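Long-range contact in probable L,D-transpeptidase 3 (Mycobacterium tuberculosis, PDB 6D4K), which is a probable L,D-transpeptidase of cell-wall biogenesis that does not make 3->3 peptidoglycan cross-links from tetrapeptide stems and may attach proteins to peptidoglycan: residues Val28-Pro33 and Val46-Ala51. Numbering follows the deposited sequence. Where two conformers were deposited one is given.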
ATOM      1  N   VAL A  28      19.601  17.143  -6.617  1.00 23.13           N
ATOM      2  CA  VAL A  28      18.251  16.650  -6.363  1.00 23.17           C
ATOM      3  C   VAL A  28      17.240  17.529  -7.090  1.00 24.08           C
ATOM      4  O   VAL A  28      17.164  18.742  -6.855  1.00 28.09           O
ATOM      5  CB  VAL A  28      17.959  16.621  -4.860  1.00 22.91           C
ATOM      6  CG1 VAL A  28      16.487  16.302  -4.614  1.00 24.16           C
ATOM      7  CG2 VAL A  28      18.846  15.607  -4.178  1.00 25.22           C
ATOM      8  N   ALA A  29      16.441  16.909  -7.957  1.00 23.87           N
ATOM      9  CA  ALA A  29      15.404  17.660  -8.650  1.00 24.29           C
ATOM     10  C   ALA A  29      14.226  17.919  -7.725  1.00 23.01           C
ATOM     11  O   ALA A  29      13.705  19.042  -7.667  1.00 25.38           O
ATOM     12  CB  ALA A  29      14.958  16.897  -9.899  1.00 26.94           C
ATOM     13  N   SER A  30      13.804  16.900  -6.979  1.00 21.84           N
ATOM     14  CA  SER A  30      12.566  17.009  -6.222  1.00 22.00           C
ATOM     15  C   SER A  30      12.510  15.913  -5.169  1.00 18.92           C
ATOM     16  O   SER A  30      13.226  14.913  -5.249  1.00 19.35           O
ATOM     17  CB  SER A  30      11.354  16.906  -7.149  1.00 23.64           C
ATOM     18  OG  SER A  30      11.359  15.660  -7.817  1.00 26.82           O
ATOM     19  N   VAL A  31      11.614  16.111  -4.199  1.00 18.73           N
ATOM     20  CA  VAL A  31      11.423  15.199  -3.087  1.00 18.81           C
ATOM     21  C   VAL A  31       9.933  15.009  -2.872  1.00 19.31           C
ATOM     22  O   VAL A  31       9.158  15.969  -2.974  1.00 20.81           O
ATOM     23  CB  VAL A  31      12.059  15.785  -1.813  1.00 21.38           C
ATOM     24  CG1 VAL A  31      11.541  15.089  -0.573  1.00 22.54           C
ATOM     25  CG2 VAL A  31      13.560  15.691  -1.921  1.00 25.19           C
ATOM     26  N   LEU A  32       9.534  13.773  -2.561  1.00 18.09           N
ATOM     27  CA  LEU A  32       8.192  13.498  -2.046  1.00 19.33           C
ATOM     28  C   LEU A  32       8.360  13.034  -0.608  1.00 18.33           C
ATOM     29  O   LEU A  32       9.337  12.352  -0.298  1.00 18.64           O
ATOM     30  CB  LEU A  32       7.510  12.376  -2.816  1.00 21.05           C
ATOM     31  CG  LEU A  32       7.250  12.587  -4.303  1.00 25.75           C
ATOM     32  CD1 LEU A  32       6.602  11.337  -4.861  1.00 25.99           C
ATOM     33  CD2 LEU A  32       6.383  13.816  -4.531  1.00 31.08           C
ATOM     34  N   PRO A  33       7.406  13.368   0.282  1.00 17.55           N
ATOM     35  CA  PRO A  33       6.213  14.203   0.091  1.00 16.70           C
ATOM     36  C   PRO A  33       6.536  15.657  -0.312  1.00 18.04           C
ATOM     37  O   PRO A  33       7.593  16.178   0.071  1.00 19.25           O
ATOM     38  CB  PRO A  33       5.553  14.175   1.480  1.00 18.88           C
ATOM     39  CG  PRO A  33       5.962  12.896   2.046  1.00 18.10           C
ATOM     40  CD  PRO A  33       7.398  12.724   1.607  1.00 17.54           C
ATOM     41  N   VAL A  46      10.950  10.137  -1.031  1.00 16.34           N
ATOM     42  CA  VAL A  46      11.350   9.740  -2.379  1.00 16.72           C
ATOM     43  C   VAL A  46      12.156  10.879  -2.996  1.00 17.23           C
ATOM     44  O   VAL A  46      11.648  11.996  -3.155  1.00 17.62           O
ATOM     45  CB  VAL A  46      10.142   9.369  -3.252  1.00 17.44           C
ATOM     46  CG1 VAL A  46      10.607   8.786  -4.597  1.00 20.20           C
ATOM     47  CG2 VAL A  46       9.237   8.388  -2.514  1.00 20.25           C
ATOM     48  N   VAL A  47      13.404  10.592  -3.345  1.00 16.99           N
ATOM     49  CA  VAL A  47      14.347  11.593  -3.810  1.00 17.10           C
ATOM     50  C   VAL A  47      14.603  11.340  -5.297  1.00 17.81           C
ATOM     51  O   VAL A  47      15.067  10.261  -5.677  1.00 18.42           O
ATOM     52  CB  VAL A  47      15.661  11.539  -3.010  1.00 17.69           C
ATOM     53  CG1 VAL A  47      16.605  12.621  -3.521  1.00 19.32           C
ATOM     54  CG2 VAL A  47      15.399  11.679  -1.487  1.00 18.15           C
ATOM     55  N   THR A  48      14.289  12.325  -6.137  1.00 17.93           N
ATOM     56  CA  THR A  48      14.484  12.225  -7.581  1.00 18.41           C
ATOM     57  C   THR A  48      15.672  13.091  -7.967  1.00 19.14           C
ATOM     58  O   THR A  48      15.699  14.290  -7.657  1.00 21.47           O
ATOM     59  CB  THR A  48      13.231  12.677  -8.331  1.00 20.01           C
ATOM     60  OG1 THR A  48      12.153  11.791  -8.009  1.00 22.89           O
ATOM     61  CG2 THR A  48      13.481  12.662  -9.850  1.00 23.82           C
ATOM     62  N   PHE A  49      16.645  12.482  -8.630  1.00 18.34           N
ATOM     63  CA  PHE A  49      17.861  13.171  -9.036  1.00 18.59           C
ATOM     64  C   PHE A  49      17.717  13.803 -10.417  1.00 18.24           C
ATOM     65  O   PHE A  49      16.962  13.326 -11.265  1.00 19.23           O
ATOM     66  CB  PHE A  49      19.055  12.216  -9.027  1.00 18.50           C
ATOM     67  CG  PHE A  49      19.422  11.735  -7.656  1.00 17.36           C
ATOM     68  CD1 PHE A  49      20.226  12.519  -6.845  1.00 18.13           C
ATOM     69  CD2 PHE A  49      18.967  10.518  -7.186  1.00 16.49           C
ATOM     70  CE1 PHE A  49      20.594  12.089  -5.569  1.00 19.46           C
ATOM     71  CE2 PHE A  49      19.309  10.075  -5.893  1.00 18.28           C
ATOM     72  CZ  PHE A  49      20.133  10.862  -5.098  1.00 18.54           C
ATOM     73  N   SER A  50      18.461  14.887 -10.646  0.66 18.07           N
ATOM     74  CA  SER A  50      18.377  15.561 -11.942  0.66 20.11           C
ATOM     75  C   SER A  50      18.934  14.699 -13.064  0.66 18.50           C
ATOM     76  O   SER A  50      18.509  14.846 -14.211  0.66 18.26           O
ATOM     77  CB  SER A  50      19.064  16.930 -11.889  0.66 24.13           C
ATOM     78  OG  SER A  50      18.319  17.818 -11.084  0.66 28.72           O
ATOM     79  N   ALA A  51      19.863  13.794 -12.765  1.00 19.21           N
ATOM     80  CA  ALA A  51      20.409  12.897 -13.775  1.00 19.56           C
ATOM     81  C   ALA A  51      20.634  11.510 -13.184  1.00 20.13           C
ATOM     82  O   ALA A  51      20.861  11.379 -11.978  1.00 20.20           O
ATOM     83  CB  ALA A  51      21.736  13.415 -14.347  1.00 22.16           C
TER
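Ala29 and Ser30 both direct their backbone N-H groups at Thr48 O, the centre of a classic beta bulge between antiparallel strands 28-32 and 45-49. Ala29 N lies 2.7 Å from Thr48 O and in the carbonyl plane, although the bond is bent, with 138° at the hydrogen. Ser30 N reaches the same Thr48 O over 3.3 Å, longer but straighter. Ala29 takes the first position of the bulge, where its near-helical psi of -44° turns the chain from its extended course. Beyond the bulge the ladder is regular: Thr48 N donates to Ser30 O at 2.9 Å, and Leu32 and Val46 exchange a reciprocal pair of backbone bonds. Between these two hydrogen-bonded pairs, Val31 CA adds a CA-H...O contact to Val46 O at 3.2 Å.

On the face carrying Val28, Val31 and Val47, the Val28 side chain crosses that of Val47 at about a right angle. Val47 CG1, anti to its own nitrogen (chi1 -179°), meets both methyls of Val28, with Val28 CG2 3.8 Å from Val47 CG1, and also lies over one face of the Phe49 ring, offset toward its rim. Val28 CG2 approaches Phe49 CE1 at 4.2 Å. Val66 touches Val28, Val47 and Phe49, extending this apolar cluster, while Leu107 of strand 107-113 packs against Val31. The other face is more polar and more open to solvent: Ser30 OG rests 3.6 Å from Thr48 CB, and Leu32 CB meets Val46 CB at 4.0 Å.

Strand 45-49 continues the sheet through Val47, backbone-bonded to Val86 of strand 85-90, leaving 28-32 as an outermost strand. A classic bulge in an edge strand, with the Val31 face turned to the sheet that holds strand 107-113, is consistent with the two-sheet sandwich of a bacterial Ig domain.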